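Local atomic coordinates of teicoplanin pseudoaglycone deacetylases Orf2 (Actinoplanes teichomyceticus, PDB entry 2X9L), a protein that probably hydrolyses the acetyl amide of an N-acetylglucosamine on teicoplanin pseudoaglycone, as a zinc-dependent deacetylase of the PIG-L family. Residues P15-A20 with V40-A45. Numbering follows the deposited sequence.
Sequences PHLDDA and VYTVFA. With ZN (zinc ion), chain B; BOG (octyl beta-D-glucopyranoside), chain C.
Phe-44 N donates to Pro-15 O (2.9 Å), and this backbone bond ties the loop after strand 9-14 to the turn at Phe-44, just past strand 37-42. The same oxygen lies at the edge of the Phe-44 ring, in its plane. A water joins the loops a second time, accepting from Leu-17 N and donating to Phe-44 O.

Thr-42 turns its methyl to the loop. With OG1 anti to the carbonyl carbon (chi1 -62°) and CG2 anti to the backbone N, that methyl packs on His-16 C (3.4 Å) and on Leu-17 CD2 (3.6 Å), while OG1 holds a water. Leu-17 crosses Thr-42 at about a right angle, and its CD2 also meets Ala-45 CB (4.0 Å). With an alanine here CD2 is gone, and the Thr-42 and Ala-45 methyls would probably be left facing a gap. Further along, Ala-20 CB touches Val-40 CG1.

His-16 CD2 approaches Phe-44 CB (4.0 Å) obliquely. C4 of the octyl glucoside sits over the centre of one His-16 ring face and Pro-15 CB lies toward the rim of the other. His-16 ND1 binds zinc (2.2 Å) and NE2 bonds to Asp-163, which fixes the ring's rotation. Asp-19 grips the metal with both oxygens, and OD2 also accepts from His-16 N. His-164 and a water complete the zinc site. This is the PHxDD zinc-binding loop of PIG-L deacetylases, set in a beta-alpha-beta unit at the C-terminal ends of parallel strands.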
ATOM      1  N   PRO A  15      -2.596   0.074   0.623  1.00 10.01           N
ATOM      2  CA  PRO A  15      -3.464   1.210   0.948  1.00 11.34           C
ATOM      3  C   PRO A  15      -4.084   1.811  -0.311  1.00 12.61           C
ATOM      4  O   PRO A  15      -5.308   1.931  -0.393  1.00 11.05           O
ATOM      5  CB  PRO A  15      -2.510   2.224   1.590  1.00 11.17           C
ATOM      6  CG  PRO A  15      -1.332   1.412   2.034  1.00 14.48           C
ATOM      7  CD  PRO A  15      -1.204   0.286   1.055  1.00 11.82           C
ATOM      8  N   HIS A  16      -3.243   2.182  -1.273  1.00 10.67           N
ATOM      9  CA  HIS A  16      -3.714   2.837  -2.488  1.00  9.42           C
ATOM     10  C   HIS A  16      -3.368   2.034  -3.711  1.00 11.52           C
ATOM     11  O   HIS A  16      -2.587   1.088  -3.642  1.00 10.08           O
ATOM     12  CB  HIS A  16      -3.084   4.227  -2.652  1.00 14.67           C
ATOM     13  CG  HIS A  16      -3.397   5.161  -1.528  1.00 11.96           C
ATOM     14  ND1 HIS A  16      -2.428   5.678  -0.692  1.00 12.98           N
ATOM     15  CD2 HIS A  16      -4.574   5.661  -1.090  1.00 12.40           C
ATOM     16  CE1 HIS A  16      -2.999   6.452   0.211  1.00 13.67           C
ATOM     17  NE2 HIS A  16      -4.299   6.467  -0.015  1.00 13.02           N
ATOM     18  N   LEU A  17      -3.930   2.454  -4.840  1.00  9.66           N
ATOM     19  CA  LEU A  17      -3.677   1.805  -6.118  1.00 10.75           C
ATOM     20  C   LEU A  17      -2.289   2.207  -6.616  1.00 12.33           C
ATOM     21  O   LEU A  17      -2.134   3.204  -7.312  1.00 14.44           O
ATOM     22  CB  LEU A  17      -4.755   2.193  -7.127  1.00 12.17           C
ATOM     23  CG  LEU A  17      -6.147   1.712  -6.693  1.00 12.13           C
ATOM     24  CD1 LEU A  17      -7.257   2.483  -7.411  1.00 13.62           C
ATOM     25  CD2 LEU A  17      -6.333   0.191  -6.852  1.00 12.85           C
ATOM     26  N   ASP A  18      -1.302   1.439  -6.181  1.00 12.36           N
ATOM     27  CA  ASP A  18       0.103   1.496  -6.614  1.00 13.92           C
ATOM     28  C   ASP A  18       1.089   1.145  -5.501  1.00 12.06           C
ATOM     29  O   ASP A  18       2.237   0.795  -5.772  1.00 11.89           O
ATOM     30  CB  ASP A  18       0.508   2.821  -7.265  1.00 15.16           C
ATOM     31  CG  ASP A  18       0.454   4.002  -6.319  1.00 18.16           C
ATOM     32  OD1 ASP A  18       0.004   3.856  -5.159  1.00 18.93           O
ATOM     33  OD2 ASP A  18       0.856   5.103  -6.763  1.00 22.51           O
ATOM     34  N   ASP A  19       0.640   1.190  -4.253  1.00 11.08           N
ATOM     35  CA  ASP A  19       1.589   1.019  -3.151  1.00 12.50           C
ATOM     36  C   ASP A  19       2.264  -0.346  -3.132  1.00 11.12           C
ATOM     37  O   ASP A  19       3.467  -0.428  -2.912  1.00 11.64           O
ATOM     38  CB  ASP A  19       0.931   1.267  -1.802  1.00 11.80           C
ATOM     39  CG  ASP A  19       0.600   2.725  -1.570  1.00 15.05           C
ATOM     40  OD1 ASP A  19       1.509   3.580  -1.657  1.00 15.64           O
ATOM     41  OD2 ASP A  19      -0.575   2.999  -1.260  1.00 14.97           O
ATOM     42  N   ALA A  20       1.491  -1.414  -3.328  1.00 10.38           N
ATOM     43  CA  ALA A  20       2.059  -2.757  -3.252  1.00 12.81           C
ATOM     44  C   ALA A  20       3.083  -2.998  -4.365  1.00 11.95           C
ATOM     45  O   ALA A  20       4.115  -3.630  -4.139  1.00 10.95           O
ATOM     46  CB  ALA A  20       0.966  -3.803  -3.316  1.00 11.17           C
ATOM     47  N   VAL A  40      -3.570  -9.246  -4.428  1.00 10.47           N
ATOM     48  CA  VAL A  40      -3.323  -7.908  -3.911  1.00  9.67           C
ATOM     49  C   VAL A  40      -4.658  -7.202  -3.742  1.00 10.00           C
ATOM     50  O   VAL A  40      -5.320  -6.881  -4.724  1.00 10.31           O
ATOM     51  CB  VAL A  40      -2.480  -7.091  -4.868  1.00 11.18           C
ATOM     52  CG1 VAL A  40      -2.296  -5.651  -4.328  1.00 11.81           C
ATOM     53  CG2 VAL A  40      -1.133  -7.784  -5.104  1.00 13.91           C
ATOM     54  N   TYR A  41      -5.040  -6.984  -2.488  1.00 10.88           N
ATOM     55  CA  TYR A  41      -6.288  -6.317  -2.156  1.00 11.15           C
ATOM     56  C   TYR A  41      -5.925  -4.869  -1.850  1.00 10.45           C
ATOM     57  O   TYR A  41      -5.048  -4.607  -1.045  1.00  9.92           O
ATOM     58  CB  TYR A  41      -6.928  -7.003  -0.946  1.00 11.66           C
ATOM     59  CG  TYR A  41      -7.973  -6.187  -0.208  1.00 11.30           C
ATOM     60  CD1 TYR A  41      -9.133  -5.775  -0.841  1.00 13.46           C
ATOM     61  CD2 TYR A  41      -7.799  -5.847   1.128  1.00 15.59           C
ATOM     62  CE1 TYR A  41     -10.098  -5.033  -0.162  1.00 13.46           C
ATOM     63  CE2 TYR A  41      -8.752  -5.097   1.816  1.00 14.82           C
ATOM     64  CZ  TYR A  41      -9.892  -4.691   1.159  1.00 17.48           C
ATOM     65  OH  TYR A  41     -10.834  -3.941   1.841  1.00 15.77           O
ATOM     66  N   THR A  42      -6.574  -3.936  -2.520  1.00  9.09           N
ATOM     67  CA  THR A  42      -6.324  -2.518  -2.267  1.00  8.68           C
ATOM     68  C   THR A  42      -7.497  -1.953  -1.469  1.00  9.99           C
ATOM     69  O   THR A  42      -8.648  -2.022  -1.897  1.00 11.67           O
ATOM     70  CB  THR A  42      -6.104  -1.745  -3.591  1.00 11.28           C
ATOM     71  OG1 THR A  42      -4.947  -2.275  -4.258  1.00 10.08           O
ATOM     72  CG2 THR A  42      -5.860  -0.272  -3.335  1.00 10.57           C
ATOM     73  N   VAL A  43      -7.188  -1.417  -0.297  1.00  9.30           N
ATOM     74  CA  VAL A  43      -8.201  -0.920   0.622  1.00 10.65           C
ATOM     75  C   VAL A  43      -8.942   0.300   0.074  1.00 10.63           C
ATOM     76  O   VAL A  43     -10.174   0.292  -0.044  1.00  9.38           O
ATOM     77  CB  VAL A  43      -7.556  -0.551   1.989  1.00 11.52           C
ATOM     78  CG1 VAL A  43      -8.596   0.009   2.961  1.00 10.60           C
ATOM     79  CG2 VAL A  43      -6.878  -1.757   2.586  1.00 10.71           C
ATOM     80  N   PHE A  44      -8.191   1.338  -0.275  1.00 10.64           N
ATOM     81  CA  PHE A  44      -8.809   2.625  -0.615  1.00  9.18           C
ATOM     82  C   PHE A  44      -9.048   2.783  -2.114  1.00 12.22           C
ATOM     83  O   PHE A  44      -8.588   3.745  -2.726  1.00 14.92           O
ATOM     84  CB  PHE A  44      -7.987   3.782  -0.010  1.00 10.61           C
ATOM     85  CG  PHE A  44      -8.045   3.807   1.487  1.00 11.13           C
ATOM     86  CD1 PHE A  44      -9.154   4.324   2.137  1.00  9.66           C
ATOM     87  CD2 PHE A  44      -7.052   3.223   2.243  1.00 10.82           C
ATOM     88  CE1 PHE A  44      -9.244   4.307   3.508  1.00 12.19           C
ATOM     89  CE2 PHE A  44      -7.130   3.205   3.624  1.00 12.45           C
ATOM     90  CZ  PHE A  44      -8.225   3.749   4.260  1.00 11.17           C
ATOM     91  N   ALA A  45      -9.777   1.829  -2.691  1.00 10.83           N
ATOM     92  CA  ALA A  45     -10.061   1.797  -4.121  1.00 11.89           C
ATOM     93  C   ALA A  45     -11.547   2.069  -4.394  1.00 11.34           C
ATOM     94  O   ALA A  45     -12.067   1.798  -5.485  1.00 11.56           O
ATOM     95  CB  ALA A  45      -9.650   0.427  -4.689  1.00 11.13           C
TER
HETATM   96 ZN    ZN B3001      -0.330   5.133  -0.867  1.00 30.10          ZN
HETATM   97  C1  BOG C4001      -0.812  10.445  -1.893  1.00 16.36           C
HETATM   98  O1  BOG C4001       0.237  10.848  -1.064  1.00 23.24           O
HETATM   99  C2  BOG C4001      -0.654   9.132  -2.670  1.00 18.79           C
HETATM  100  O2  BOG C4001       0.584   8.862  -3.244  1.00 19.39           O
HETATM  101  C3  BOG C4001      -1.899   8.597  -3.394  1.00 15.40           C
HETATM  102  O3  BOG C4001      -1.856   7.328  -3.911  1.00 16.81           O
HETATM  103  C4  BOG C4001      -3.275   9.127  -2.950  1.00 14.60           C
HETATM  104  O4  BOG C4001      -4.352   8.838  -3.780  1.00 15.23           O
HETATM  105  C5  BOG C4001      -3.311  10.441  -2.147  1.00 15.19           C
HETATM  106  O5  BOG C4001      -2.110  10.886  -1.498  1.00 19.84           O
HETATM  107  C6  BOG C4001      -4.588  10.806  -1.444  1.00 14.53           C
HETATM  108  O6  BOG C4001      -4.762  10.015  -0.326  1.00 14.82           O
HETATM  109  C1' BOG C4001       0.217  12.139  -0.549  1.00 25.81           C
HETATM  110  C2' BOG C4001       1.385  12.519   0.329  1.00 34.79           C
HETATM  111  C3' BOG C4001       1.152  12.648   1.810  1.00 36.79           C
HETATM  112  C4' BOG C4001       0.429  13.883   2.305  1.00 43.80           C
HETATM  113  C5' BOG C4001      -0.101  13.894   3.728  1.00 38.64           C
HETATM  114  C6' BOG C4001      -1.520  14.354   3.950  1.00 37.52           C
HETATM  115  C7' BOG C4001      -2.612  13.316   3.933  1.00 31.93           C
HETATM  116  C8' BOG C4001      -3.151  12.852   2.613  1.00 28.96           C
HETATM  117  O   HOH W   1      -2.696  -1.703  -5.568  1.00 13.71           O
HETATM  118  O   HOH W   2      -6.119   4.424  -4.381  1.00 16.73           O
HETATM  119  O   HOH W   3       0.269   5.929  -3.047  1.00 28.43           O